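Local coordinates for exopolygalacturonate lyase (Vibrio vulnificus, PDB 5A29), which probably cleaves polygalacturonate, the acidic backbone of pectin, by beta-elimination, as a manganese-binding member of polysaccharide lyase family 2, at residues E109-T114 / L165-P170; N125-W130 / E174-A179; M460-V465 / L486-A491. One frame throughout, in Å; residues are numbered along the deposited sequence. Where two conformers were deposited one is given.

Contact 1 (E109-T114 / L165-P170); sequences EAVRIT and LYHVDP
Apolar packing carries this contact, and V168 is at its middle, reaching both V111 and T114 on the facing helix. Its CG2 rests 4.0 Å from V111 CG2, the valines running antiparallel past one another, while its CG1 lies 3.9 Å from T114 CG2. The same threonine methyl meets L165 CD2 at 3.8 Å, the threonine and leucine set roughly perpendicular. At the outer margin H167 turns the edge of its imidazole inward, with V111 CG2 near the ring plane and 4.2 Å from H167 NE2. F164, one turn before V168, extends the apolar surface over A110, V111 and T114.

No hydrogen bond crosses between the segments. T114 divides its two branches: with CG2 anti to the backbone N (OG1 at chi1 -64°), the methyl faces V168 and the hydroxyl turns back to give A110 O a 2.9 Å bond from T114 OG1. T114 N reaches that carbonyl from its other face. D169 follows the helix end and caps the next helix through A172 N.

Ionic pairing lies on the side of helix 105-120 turned from this contact, where R112 grips E109 side-on and R48 also binds that carboxylate.

The arrangement is plain helix-helix packing, helix 105-120 against the end of helix 162-168, as in the alpha/alpha toroid of family 2 lyases.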
ATOM      1  N   GLU A 109      -5.155  11.147  22.093  1.00 22.84           N
ATOM      2  CA  GLU A 109      -4.305  10.032  22.410  1.00 23.80           C
ATOM      3  C   GLU A 109      -3.402   9.723  21.177  1.00 22.95           C
ATOM      4  O   GLU A 109      -2.234   9.373  21.355  1.00 24.93           O
ATOM      5  CB  GLU A 109      -5.152   8.785  22.762  1.00 25.33           C
ATOM      6  CG  GLU A 109      -4.348   7.512  23.062  1.00 28.23           C
ATOM      7  CD  GLU A 109      -3.421   7.656  24.281  1.00 40.24           C
ATOM      8  OE1 GLU A 109      -3.474   8.721  24.938  1.00 34.24           O
ATOM      9  OE2 GLU A 109      -2.614   6.735  24.574  1.00 36.12           O
ATOM     10  N   ALA A 110      -3.944   9.856  19.966  1.00 25.81           N
ATOM     11  CA  ALA A 110      -3.091   9.713  18.725  1.00 25.68           C
ATOM     12  C   ALA A 110      -1.933  10.751  18.775  1.00 24.33           C
ATOM     13  O   ALA A 110      -0.751  10.411  18.528  1.00 22.84           O
ATOM     14  CB  ALA A 110      -3.941   9.953  17.467  1.00 24.33           C
ATOM     15  N   VAL A 111      -2.282  11.987  19.164  1.00 22.89           N
ATOM     16  CA  VAL A 111      -1.242  13.039  19.343  1.00 26.24           C
ATOM     17  C   VAL A 111      -0.212  12.642  20.383  1.00 27.70           C
ATOM     18  O   VAL A 111       1.009  12.641  20.117  1.00 25.26           O
ATOM     19  CB  VAL A 111      -1.844  14.414  19.638  1.00 27.21           C
ATOM     20  CG1 VAL A 111      -0.731  15.464  19.978  1.00 28.85           C
ATOM     21  CG2 VAL A 111      -2.681  14.893  18.479  1.00 25.06           C
ATOM     22  N   ARG A 112      -0.683  12.183  21.547  1.00 28.01           N
ATOM     23  CA  ARG A 112       0.221  11.733  22.588  1.00 27.06           C
ATOM     24  C   ARG A 112       1.217  10.626  22.187  1.00 27.16           C
ATOM     25  O   ARG A 112       2.415  10.666  22.536  1.00 25.43           O
ATOM     26  CB  ARG A 112      -0.593  11.302  23.853  1.00 33.01           C
ATOM     27  CG  ARG A 112       0.259  11.156  25.122  1.00 37.59           C
ATOM     28  CD  ARG A 112      -0.604  10.922  26.381  1.00 33.67           C
ATOM     29  NE  ARG A 112      -1.000   9.521  26.379  1.00 35.54           N
ATOM     30  CZ  ARG A 112      -0.320   8.543  26.971  1.00 35.78           C
ATOM     31  NH1 ARG A 112       0.737   8.816  27.706  1.00 35.92           N
ATOM     32  NH2 ARG A 112      -0.720   7.283  26.842  1.00 36.81           N
ATOM     33  N   ILE A 113       0.717   9.594  21.517  1.00 22.63           N
ATOM     34  CA  ILE A 113       1.571   8.509  21.009  1.00 23.35           C
ATOM     35  C   ILE A 113       2.605   9.088  20.002  1.00 23.68           C
ATOM     36  O   ILE A 113       3.808   8.734  20.000  1.00 24.42           O
ATOM     37  CB  ILE A 113       0.707   7.486  20.241  1.00 25.00           C
ATOM     38  CG1 ILE A 113      -0.208   6.735  21.260  1.00 25.41           C
ATOM     39  CG2 ILE A 113       1.637   6.518  19.481  1.00 24.05           C
ATOM     40  CD1 ILE A 113      -1.412   6.018  20.655  1.00 26.74           C
ATOM     41  N   THR A 114       2.085   9.861  19.068  1.00 25.07           N
ATOM     42  CA  THR A 114       2.885  10.346  17.942  1.00 24.89           C
ATOM     43  C   THR A 114       3.981  11.289  18.462  1.00 28.70           C
ATOM     44  O   THR A 114       5.161  11.181  18.061  1.00 26.24           O
ATOM     45  CB  THR A 114       1.989  10.997  16.901  1.00 25.80           C
ATOM     46  OG1 THR A 114       1.100   9.957  16.386  1.00 22.52           O
ATOM     47  CG2 THR A 114       2.801  11.536  15.731  1.00 27.03           C
ATOM     48  N   LEU A 165       0.913  13.592  10.988  1.00 19.96           N
ATOM     49  CA  LEU A 165       2.271  13.679  11.551  1.00 21.22           C
ATOM     50  C   LEU A 165       2.716  15.182  11.514  1.00 21.55           C
ATOM     51  O   LEU A 165       3.369  15.678  12.465  1.00 23.13           O
ATOM     52  CB  LEU A 165       3.303  12.833  10.750  1.00 21.20           C
ATOM     53  CG  LEU A 165       3.028  11.317  10.668  1.00 25.84           C
ATOM     54  CD1 LEU A 165       3.991  10.616   9.709  1.00 27.27           C
ATOM     55  CD2 LEU A 165       3.008  10.621  12.037  1.00 26.14           C
ATOM     56  N   TYR A 166       2.355  15.864  10.436  1.00 22.73           N
ATOM     57  CA  TYR A 166       2.710  17.282  10.242  1.00 23.66           C
ATOM     58  C   TYR A 166       2.003  18.127  11.335  1.00 28.00           C
ATOM     59  O   TYR A 166       2.563  19.066  11.902  1.00 26.26           O
ATOM     60  CB  TYR A 166       2.264  17.760   8.848  1.00 25.71           C
ATOM     61  CG  TYR A 166       2.854  19.118   8.532  1.00 27.16           C
ATOM     62  CD1 TYR A 166       4.167  19.230   8.079  1.00 29.21           C
ATOM     63  CD2 TYR A 166       2.114  20.282   8.726  1.00 29.52           C
ATOM     64  CE1 TYR A 166       4.724  20.484   7.831  1.00 30.30           C
ATOM     65  CE2 TYR A 166       2.668  21.537   8.509  1.00 29.63           C
ATOM     66  CZ  TYR A 166       3.986  21.621   8.089  1.00 33.29           C
ATOM     67  OH  TYR A 166       4.535  22.869   7.832  1.00 34.22           O
ATOM     68  N   HIS A 167       0.736  17.849  11.548  1.00 25.66           N
ATOM     69  CA  HIS A 167      -0.010  18.410  12.657  1.00 29.02           C
ATOM     70  C   HIS A 167       0.672  18.237  14.009  1.00 27.66           C
ATOM     71  O   HIS A 167       0.685  19.176  14.777  1.00 27.49           O
ATOM     72  CB  HIS A 167      -1.456  17.849  12.668  1.00 28.24           C
ATOM     73  CG  HIS A 167      -2.227  18.161  13.915  1.00 33.65           C
ATOM     74  ND1 HIS A 167      -2.941  19.334  14.075  1.00 41.26           N
ATOM     75  CD2 HIS A 167      -2.473  17.418  15.027  1.00 33.84           C
ATOM     76  CE1 HIS A 167      -3.567  19.314  15.246  1.00 36.38           C
ATOM     77  NE2 HIS A 167      -3.295  18.163  15.846  1.00 36.78           N
ATOM     78  N   VAL A 168       1.242  17.077  14.314  1.00 24.94           N
ATOM     79  CA  VAL A 168       1.857  16.844  15.613  1.00 25.89           C
ATOM     80  C   VAL A 168       3.236  17.529  15.682  1.00 33.52           C
ATOM     81  O   VAL A 168       3.524  18.201  16.667  1.00 28.23           O
ATOM     82  CB  VAL A 168       1.949  15.358  15.960  1.00 24.89           C
ATOM     83  CG1 VAL A 168       2.749  15.120  17.239  1.00 29.19           C
ATOM     84  CG2 VAL A 168       0.555  14.735  16.084  1.00 25.47           C
ATOM     85  N   ASP A 169       4.052  17.423  14.619  1.00 29.00           N
ATOM     86  CA  ASP A 169       5.394  17.990  14.650  1.00 31.39           C
ATOM     87  C   ASP A 169       5.875  18.373  13.244  1.00 31.46           C
ATOM     88  O   ASP A 169       6.479  17.532  12.559  1.00 32.00           O
ATOM     89  CB  ASP A 169       6.321  16.951  15.271  1.00 31.41           C
ATOM     90  CG  ASP A 169       7.723  17.479  15.521  1.00 41.00           C
ATOM     91  OD1 ASP A 169       8.115  18.514  14.903  1.00 35.15           O
ATOM     92  OD2 ASP A 169       8.446  16.788  16.279  1.00 38.71           O
ATOM     93  N   PRO A 170       5.531  19.586  12.779  1.00 30.23           N
ATOM     94  CA  PRO A 170       5.768  19.942  11.371  1.00 30.83           C
ATOM     95  C   PRO A 170       7.265  19.938  11.003  1.00 29.22           C
ATOM     96  O   PRO A 170       7.627  19.557   9.907  1.00 25.73           O
ATOM     97  CB  PRO A 170       5.182  21.343  11.244  1.00 30.16           C
ATOM     98  CG  PRO A 170       4.931  21.825  12.668  1.00 29.72           C
ATOM     99  CD  PRO A 170       4.755  20.614  13.504  1.00 31.03           C
TER

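Contact 2 (N125-W130 / E174-A179); sequences NGLFYW and ERYIKA
F128 and W130 gather over the same face of the Y176 ring in a three-membered aromatic cluster. One face of F128 receives Y176 CD1, 3.7 Å from F128 CD1 and displaced toward the rim; W130 CD2 stands at the F128 edge. Ring planes of F128 and Y176 are inclined by 33°, an oblique pairing. W130 takes F128 CD2 over one face of its indole and directs its own edge at the face of Y176, an offset edge-to-face pair with planes at 84°. In the plane of that indole edge lies the phenol oxygen, Y176 OH being 3.3 Å from W130 CZ2. The hydroxyl is hydrogen-bonded to H153, whose ring also meets W130.

Backbone of the loop runs close over the helix at G126. Lacking a side chain, this residue brings its CA to 5.0 Å from Y176 CA, and its carbonyl takes a CA-H...O contact, Y176 CA to G126 O at 3.5 Å. A179 CB presses on N125 O at 3.3 Å, an oxygen buried here without a polar partner. L127 CD2 packs against the same methyl, 3.8 Å from A179 CB. R175, bent at chi3 (40°), sets its NH2 over the N125-G126 peptide, the guanidinium tilted against it, and makes a cation-pi contact with Y203.

N125 OD1 receives L127 N at 3.1 Å from above the amide plane, while N125 ND2 binds K201 O and so ties the turn to another loop.

An Asx turn thus leads into an aromatic cluster that pins the loop to Y176 of helix 170-184, near, but not in, the manganese site: the W130 side chain is about 8 Å from that of the metal ligand E154.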
ATOM      1  N   ASN A 125      19.705  12.064  11.375  1.00 35.26           N
ATOM      2  CA  ASN A 125      19.552  12.527   9.972  1.00 29.32           C
ATOM      3  C   ASN A 125      18.108  12.823   9.553  1.00 34.39           C
ATOM      4  O   ASN A 125      17.855  13.340   8.452  1.00 31.60           O
ATOM      5  CB  ASN A 125      20.260  11.588   8.993  1.00 29.85           C
ATOM      6  CG  ASN A 125      19.559  10.233   8.815  1.00 35.19           C
ATOM      7  OD1 ASN A 125      18.550   9.922   9.490  1.00 29.94           O
ATOM      8  ND2 ASN A 125      20.105   9.402   7.884  1.00 28.28           N
ATOM      9  N   GLY A 126      17.171  12.548  10.468  1.00 28.21           N
ATOM     10  CA  GLY A 126      15.754  12.890  10.253  1.00 27.17           C
ATOM     11  C   GLY A 126      14.894  11.650   9.925  1.00 25.14           C
ATOM     12  O   GLY A 126      13.676  11.752   9.941  1.00 24.35           O
ATOM     13  N   LEU A 127      15.524  10.499   9.701  1.00 23.81           N
ATOM     14  CA  LEU A 127      14.799   9.233   9.427  1.00 26.30           C
ATOM     15  C   LEU A 127      14.204   8.648  10.722  1.00 28.51           C
ATOM     16  O   LEU A 127      14.897   8.514  11.741  1.00 25.88           O
ATOM     17  CB  LEU A 127      15.709   8.187   8.798  1.00 24.10           C
ATOM     18  CG  LEU A 127      16.184   8.460   7.338  1.00 24.58           C
ATOM     19  CD1 LEU A 127      17.163   7.387   6.891  1.00 25.27           C
ATOM     20  CD2 LEU A 127      14.975   8.616   6.410  1.00 23.84           C
ATOM     21  N   PHE A 128      12.949   8.201  10.653  1.00 29.61           N
ATOM     22  CA  PHE A 128      12.351   7.506  11.791  1.00 25.51           C
ATOM     23  C   PHE A 128      12.961   6.149  11.959  1.00 20.45           C
ATOM     24  O   PHE A 128      13.185   5.377  10.962  1.00 25.38           O
ATOM     25  CB  PHE A 128      10.804   7.330  11.597  1.00 25.14           C
ATOM     26  CG  PHE A 128      10.042   8.610  11.492  1.00 27.14           C
ATOM     27  CD1 PHE A 128      10.645   9.845  11.713  1.00 28.58           C
ATOM     28  CD2 PHE A 128       8.660   8.585  11.229  1.00 29.70           C
ATOM     29  CE1 PHE A 128       9.919  11.022  11.612  1.00 25.38           C
ATOM     30  CE2 PHE A 128       7.919   9.754  11.138  1.00 29.54           C
ATOM     31  CZ  PHE A 128       8.549  10.990  11.340  1.00 31.07           C
ATOM     32  N   TYR A 129      13.018   5.698  13.216  1.00 22.97           N
ATOM     33  CA  TYR A 129      13.288   4.281  13.474  1.00 23.95           C
ATOM     34  C   TYR A 129      12.030   3.412  13.359  1.00 26.89           C
ATOM     35  O   TYR A 129      11.350   3.155  14.363  1.00 25.00           O
ATOM     36  CB  TYR A 129      13.918   4.049  14.852  1.00 28.28           C
ATOM     37  CG  TYR A 129      15.292   4.768  15.010  1.00 31.71           C
ATOM     38  CD1 TYR A 129      16.355   4.443  14.163  1.00 30.73           C
ATOM     39  CD2 TYR A 129      15.501   5.733  16.018  1.00 35.96           C
ATOM     40  CE1 TYR A 129      17.603   5.084  14.291  1.00 31.01           C
ATOM     41  CE2 TYR A 129      16.754   6.385  16.161  1.00 32.26           C
ATOM     42  CZ  TYR A 129      17.788   6.030  15.299  1.00 37.60           C
ATOM     43  OH  TYR A 129      19.034   6.606  15.397  1.00 39.70           O
ATOM     44  N   TRP A 130      11.792   2.870  12.172  1.00 23.42           N
ATOM     45  CA  TRP A 130      10.554   2.123  11.867  1.00 24.10           C
ATOM     46  C   TRP A 130      10.770   1.406  10.532  1.00 24.99           C
ATOM     47  O   TRP A 130      11.885   1.456   9.953  1.00 23.31           O
ATOM     48  CB  TRP A 130       9.334   3.086  11.810  1.00 18.72           C
ATOM     49  CG  TRP A 130       9.320   4.015  10.598  1.00 18.31           C
ATOM     50  CD1 TRP A 130      10.320   4.161   9.641  1.00 20.48           C
ATOM     51  CD2 TRP A 130       8.292   4.921  10.232  1.00 20.31           C
ATOM     52  NE1 TRP A 130       9.908   5.058   8.673  1.00 21.64           N
ATOM     53  CE2 TRP A 130       8.708   5.590   9.040  1.00 19.42           C
ATOM     54  CE3 TRP A 130       7.039   5.237  10.777  1.00 20.78           C
ATOM     55  CZ2 TRP A 130       7.912   6.519   8.396  1.00 23.51           C
ATOM     56  CZ3 TRP A 130       6.269   6.203  10.151  1.00 24.11           C
ATOM     57  CH2 TRP A 130       6.698   6.823   8.962  1.00 24.20           C
ATOM     58  N   GLU A 174       8.642  17.626   8.014  1.00 23.97           N
ATOM     59  CA  GLU A 174       9.494  18.192   6.916  0.50 24.58           C
ATOM     60  C   GLU A 174      10.859  17.521   6.828  1.00 24.06           C
ATOM     61  O   GLU A 174      11.280  17.080   5.743  1.00 24.34           O
ATOM     62  CB  GLU A 174       9.709  19.700   7.076  0.50 23.01           C
ATOM     63  CG  GLU A 174      10.579  20.327   5.984  0.50 22.40           C
ATOM     64  CD  GLU A 174      11.030  21.730   6.326  0.50 22.86           C
ATOM     65  OE1 GLU A 174      10.316  22.363   7.119  0.50 25.37           O
ATOM     66  OE2 GLU A 174      12.087  22.184   5.830  0.50 20.87           O
ATOM     67  N   ARG A 175      11.602  17.447   7.945  1.00 25.84           N
ATOM     68  CA  ARG A 175      12.899  16.776   7.903  1.00 25.71           C
ATOM     69  C   ARG A 175      12.817  15.304   7.474  1.00 26.32           C
ATOM     70  O   ARG A 175      13.693  14.788   6.753  1.00 24.82           O
ATOM     71  CB  ARG A 175      13.680  16.860   9.222  1.00 28.57           C
ATOM     72  CG  ARG A 175      14.077  18.303   9.605  1.00 32.07           C
ATOM     73  CD  ARG A 175      14.661  18.336  11.022  1.00 28.87           C
ATOM     74  NE  ARG A 175      15.542  17.181  11.331  1.00 33.51           N
ATOM     75  CZ  ARG A 175      16.834  17.084  11.034  1.00 35.66           C
ATOM     76  NH1 ARG A 175      17.458  18.080  10.408  1.00 37.20           N
ATOM     77  NH2 ARG A 175      17.506  15.997  11.388  1.00 33.03           N
ATOM     78  N   TYR A 176      11.790  14.608   7.939  1.00 23.27           N
ATOM     79  CA  TYR A 176      11.618  13.216   7.529  1.00 23.17           C
ATOM     80  C   TYR A 176      11.506  13.063   5.985  1.00 19.42           C
ATOM     81  O   TYR A 176      12.217  12.239   5.418  1.00 22.05           O
ATOM     82  CB  TYR A 176      10.392  12.546   8.220  1.00 21.96           C
ATOM     83  CG  TYR A 176      10.230  11.159   7.662  1.00 21.20           C
ATOM     84  CD1 TYR A 176      11.116  10.169   8.019  1.00 20.09           C
ATOM     85  CD2 TYR A 176       9.253  10.892   6.702  1.00 23.12           C
ATOM     86  CE1 TYR A 176      11.054   8.925   7.464  1.00 24.32           C
ATOM     87  CE2 TYR A 176       9.177   9.637   6.098  1.00 21.97           C
ATOM     88  CZ  TYR A 176      10.082   8.683   6.479  1.00 22.75           C
ATOM     89  OH  TYR A 176      10.004   7.440   5.961  1.00 24.38           O
ATOM     90  N   ILE A 177      10.576  13.778   5.362  1.00 19.56           N
ATOM     91  CA  ILE A 177      10.380  13.675   3.912  1.00 20.09           C
ATOM     92  C   ILE A 177      11.688  13.996   3.145  1.00 23.47           C
ATOM     93  O   ILE A 177      12.056  13.307   2.183  1.00 19.36           O
ATOM     94  CB  ILE A 177       9.218  14.587   3.469  1.00 19.71           C
ATOM     95  CG1 ILE A 177       7.891  14.029   4.041  1.00 20.36           C
ATOM     96  CG2 ILE A 177       9.123  14.760   1.950  1.00 16.84           C
ATOM     97  CD1 ILE A 177       6.741  15.024   3.873  1.00 15.96           C
ATOM     98  N   LYS A 178      12.385  15.062   3.569  1.00 20.31           N
ATOM     99  CA  LYS A 178      13.694  15.429   2.942  1.00 22.72           C
ATOM    100  C   LYS A 178      14.748  14.356   3.178  1.00 22.98           C
ATOM    101  O   LYS A 178      15.483  14.002   2.265  1.00 24.85           O
ATOM    102  CB  LYS A 178      14.145  16.819   3.487  1.00 22.42           C
ATOM    103  CG  LYS A 178      13.264  17.948   2.958  1.00 23.43           C
ATOM    104  CD  LYS A 178      13.793  19.307   3.530  1.00 24.47           C
ATOM    105  CE  LYS A 178      12.989  20.461   2.959  1.00 29.21           C
ATOM    106  NZ  LYS A 178      13.459  21.767   3.508  1.00 28.52           N
ATOM    107  N   ALA A 179      14.733  13.729   4.353  1.00 24.71           N
ATOM    108  CA  ALA A 179      15.690  12.672   4.678  1.00 23.45           C
ATOM    109  C   ALA A 179      15.355  11.409   3.919  1.00 22.87           C
ATOM    110  O   ALA A 179      16.250  10.675   3.505  1.00 22.48           O
ATOM    111  CB  ALA A 179      15.715  12.374   6.186  1.00 25.17           C
TER

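Contact 3 (M460-V465 / L486-A491); sequences MQLSSV and LEFARA
M460 reaches the helix with a hooked side chain that meets both E487 and F488. Its CG lies beside the backbone N and the chain bends at chi2 (-62°), which brings the sulfur close to the helix backbone: M460 SD is 3.6 Å from F488 CA. The last torsion is extended (chi3 171°), carrying the terminal methyl onward until M460 CE stands 3.8 Å from E487 CG.

E487 is set nearly perpendicular to the methionine. Its CG is anti to the backbone N and the chain stays extended beyond it; the CG methylene lies across the thioether, E487 CG 3.7 Å from M460 SD. F488 leaves the helix with the same first torsion, and the sulfur comes at the edge of its ring, near the plane, with F488 CB 4.0 Å from M460 SD.

L462 serves the other end of that ring. Its CG is anti to the backbone N, and chi2 of 60° turns CD1 aside and leaves CD2 extended toward the far end of the phenyl ring, L462 CD2 lying 3.8 Å from F488 CZ in an oblique approach. Sulfur and leucine methyl therefore hold F488 at its root and at its far end. One turn further along the helix, the A491 methyl faces the loop backbone, 3.8 Å from A491 CB to M460 O; that carbonyl also has a weak bond from K495.

The loop joins strand 457-458 to helix 467-480 and lies across helix 484-500. F488 continues inward onto T469 and A473 of helix 467-480 and meets W445, which L462 touches too, while V465 packs further along helix 484-500 on A492, K495 and K499.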
ATOM      1  N   MET A 460     -28.768  -7.446  -0.713  1.00 25.55           N
ATOM      2  CA  MET A 460     -28.678  -7.121   0.718  1.00 29.68           C
ATOM      3  C   MET A 460     -28.359  -8.353   1.587  1.00 31.33           C
ATOM      4  O   MET A 460     -28.239  -8.222   2.797  1.00 34.04           O
ATOM      5  CB  MET A 460     -30.000  -6.513   1.224  1.00 30.11           C
ATOM      6  CG  MET A 460     -30.479  -5.357   0.398  1.00 30.55           C
ATOM      7  SD  MET A 460     -29.250  -4.016   0.489  1.00 33.80           S
ATOM      8  CE  MET A 460     -29.902  -2.885  -0.787  1.00 33.05           C
ATOM      9  N   GLN A 461     -28.236  -9.522   0.971  1.00 27.90           N
ATOM     10  CA  GLN A 461     -27.808 -10.733   1.669  1.00 32.96           C
ATOM     11  C   GLN A 461     -26.397 -11.147   1.276  1.00 33.82           C
ATOM     12  O   GLN A 461     -26.007 -12.285   1.527  1.00 30.75           O
ATOM     13  CB  GLN A 461     -28.770 -11.942   1.384  1.00 35.42           C
ATOM     14  CG  GLN A 461     -30.173 -11.788   1.999  1.00 42.05           C
ATOM     15  CD  GLN A 461     -31.023 -10.775   1.239  1.00 53.61           C
ATOM     16  OE1 GLN A 461     -30.995 -10.725   0.001  1.00 52.42           O
ATOM     17  NE2 GLN A 461     -31.761  -9.937   1.973  1.00 55.79           N
ATOM     18  N   LEU A 462     -25.618 -10.264   0.652  1.00 30.31           N
ATOM     19  CA  LEU A 462     -24.285 -10.666   0.168  1.00 24.60           C
ATOM     20  C   LEU A 462     -23.481 -11.129   1.330  1.00 26.61           C
ATOM     21  O   LEU A 462     -23.297 -10.358   2.283  1.00 30.38           O
ATOM     22  CB  LEU A 462     -23.575  -9.437  -0.463  1.00 27.66           C
ATOM     23  CG  LEU A 462     -22.153  -9.705  -1.001  1.00 30.00           C
ATOM     24  CD1 LEU A 462     -22.111 -10.779  -2.096  1.00 27.02           C
ATOM     25  CD2 LEU A 462     -21.681  -8.380  -1.547  1.00 30.43           C
ATOM     26  N   SER A 463     -22.981 -12.356   1.307  1.00 28.59           N
ATOM     27  CA  SER A 463     -22.235 -12.814   2.458  1.00 34.45           C
ATOM     28  C   SER A 463     -20.716 -12.691   2.382  1.00 34.47           C
ATOM     29  O   SER A 463     -20.064 -12.759   3.388  1.00 33.21           O
ATOM     30  CB  SER A 463     -22.570 -14.265   2.806  1.00 40.06           C
ATOM     31  OG  SER A 463     -22.160 -15.049   1.730  1.00 45.95           O
ATOM     32  N   SER A 464     -20.115 -12.455   1.234  1.00 28.50           N
ATOM     33  CA  SER A 464     -18.661 -12.264   1.309  1.00 31.29           C
ATOM     34  C   SER A 464     -18.464 -10.774   1.231  1.00 31.02           C
ATOM     35  O   SER A 464     -18.784 -10.143   0.206  1.00 36.11           O
ATOM     36  CB  SER A 464     -17.911 -12.984   0.196  1.00 33.07           C
ATOM     37  OG  SER A 464     -18.747 -13.010  -0.939  1.00 40.72           O
ATOM     38  N   VAL A 465     -18.055 -10.209   2.351  1.00 25.54           N
ATOM     39  CA  VAL A 465     -17.893  -8.776   2.438  1.00 28.12           C
ATOM     40  C   VAL A 465     -16.493  -8.514   2.896  1.00 24.24           C
ATOM     41  O   VAL A 465     -15.846  -9.365   3.553  1.00 20.57           O
ATOM     42  CB  VAL A 465     -18.962  -8.118   3.388  1.00 28.80           C
ATOM     43  CG1 VAL A 465     -20.349  -8.317   2.776  1.00 29.80           C
ATOM     44  CG2 VAL A 465     -18.918  -8.730   4.766  1.00 31.03           C
ATOM     45  N   LEU A 486     -26.370   2.922   0.754  1.00 21.08           N
ATOM     46  CA  LEU A 486     -26.161   2.963   2.221  1.00 24.16           C
ATOM     47  C   LEU A 486     -26.862   1.797   2.903  1.00 24.23           C
ATOM     48  O   LEU A 486     -26.376   1.329   3.928  1.00 25.00           O
ATOM     49  CB  LEU A 486     -26.717   4.260   2.812  1.00 25.09           C
ATOM     50  CG  LEU A 486     -25.940   5.495   2.363  1.00 31.86           C
ATOM     51  CD1 LEU A 486     -26.473   6.692   3.150  1.00 35.67           C
ATOM     52  CD2 LEU A 486     -24.464   5.307   2.610  1.00 37.33           C
ATOM     53  N   GLU A 487     -28.029   1.414   2.410  1.00 21.38           N
ATOM     54  CA  GLU A 487     -28.681   0.158   2.876  1.00 22.80           C
ATOM     55  C   GLU A 487     -27.754  -1.050   2.712  1.00 22.71           C
ATOM     56  O   GLU A 487     -27.558  -1.881   3.612  1.00 18.46           O
ATOM     57  CB  GLU A 487     -29.966  -0.118   2.093  1.00 26.34           C
ATOM     58  CG  GLU A 487     -30.731  -1.332   2.618  1.00 34.01           C
ATOM     59  CD  GLU A 487     -32.137  -1.519   2.021  1.00 48.08           C
ATOM     60  OE1 GLU A 487     -32.568  -0.701   1.169  1.00 51.56           O
ATOM     61  OE2 GLU A 487     -32.792  -2.540   2.356  1.00 54.35           O
ATOM     62  N   PHE A 488     -27.206  -1.148   1.493  1.00 20.15           N
ATOM     63  CA  PHE A 488     -26.249  -2.201   1.150  1.00 17.61           C
ATOM     64  C   PHE A 488     -25.009  -2.169   2.048  1.00 18.30           C
ATOM     65  O   PHE A 488     -24.585  -3.223   2.570  1.00 19.77           O
ATOM     66  CB  PHE A 488     -25.858  -2.046  -0.337  1.00 18.06           C
ATOM     67  CG  PHE A 488     -24.787  -3.024  -0.795  1.00 16.84           C
ATOM     68  CD1 PHE A 488     -25.127  -4.309  -1.126  1.00 17.36           C
ATOM     69  CD2 PHE A 488     -23.452  -2.569  -0.971  1.00 17.37           C
ATOM     70  CE1 PHE A 488     -24.177  -5.216  -1.614  1.00 18.82           C
ATOM     71  CE2 PHE A 488     -22.470  -3.468  -1.430  1.00 18.36           C
ATOM     72  CZ  PHE A 488     -22.828  -4.783  -1.758  1.00 17.66           C
ATOM     73  N   ALA A 489     -24.441  -0.976   2.256  1.00 16.71           N
ATOM     74  CA  ALA A 489     -23.229  -0.890   3.043  1.00 19.12           C
ATOM     75  C   ALA A 489     -23.528  -1.237   4.516  1.00 18.12           C
ATOM     76  O   ALA A 489     -22.712  -1.837   5.191  1.00 16.67           O
ATOM     77  CB  ALA A 489     -22.684   0.515   2.974  1.00 16.80           C
ATOM     78  N   ARG A 490     -24.641  -0.774   5.033  1.00 16.60           N
ATOM     79  CA  ARG A 490     -25.005  -1.089   6.435  1.00 20.81           C
ATOM     80  C   ARG A 490     -25.125  -2.614   6.638  1.00 19.60           C
ATOM     81  O   ARG A 490     -24.577  -3.149   7.629  1.00 22.23           O
ATOM     82  CB  ARG A 490     -26.389  -0.454   6.795  1.00 20.48           C
ATOM     83  CG  ARG A 490     -26.275   1.010   7.130  1.00 21.85           C
ATOM     84  CD  ARG A 490     -27.710   1.584   7.211  1.00 24.67           C
ATOM     85  NE  ARG A 490     -27.831   2.568   8.254  1.00 25.97           N
ATOM     86  CZ  ARG A 490     -28.622   3.650   8.185  1.00 27.33           C
ATOM     87  NH1 ARG A 490     -29.343   3.907   7.093  1.00 24.35           N
ATOM     88  NH2 ARG A 490     -28.683   4.482   9.220  1.00 28.11           N
ATOM     89  N   ALA A 491     -25.805  -3.303   5.725  1.00 19.28           N
ATOM     90  CA  ALA A 491     -25.941  -4.738   5.842  1.00 20.86           C
ATOM     91  C   ALA A 491     -24.569  -5.429   5.761  1.00 22.22           C
ATOM     92  O   ALA A 491     -24.248  -6.352   6.541  1.00 19.63           O
ATOM     93  CB  ALA A 491     -26.836  -5.254   4.738  1.00 21.37           C
TER

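From the N terminus the chain runs through helix 105-120, first half of contact 1, and into the loop 125-130, first half of contact 2. After the strands 135-137 and 143-144 it returns in helix 162-168, closing contact 1, and then in helix 170-184, closing contact 2. The two closures therefore cross, their segments alternating, and they touch where L165 CD1 packs 4.3 Å from F128 CE2. Together they bind two consecutive helices to one earlier helix and the loop that follows it. Contact 3 comes much later, in series, closing the short excursion through helix 467-480. Its centre is about 42 Å from that of contact 2, on the opposite side of the chain's centre.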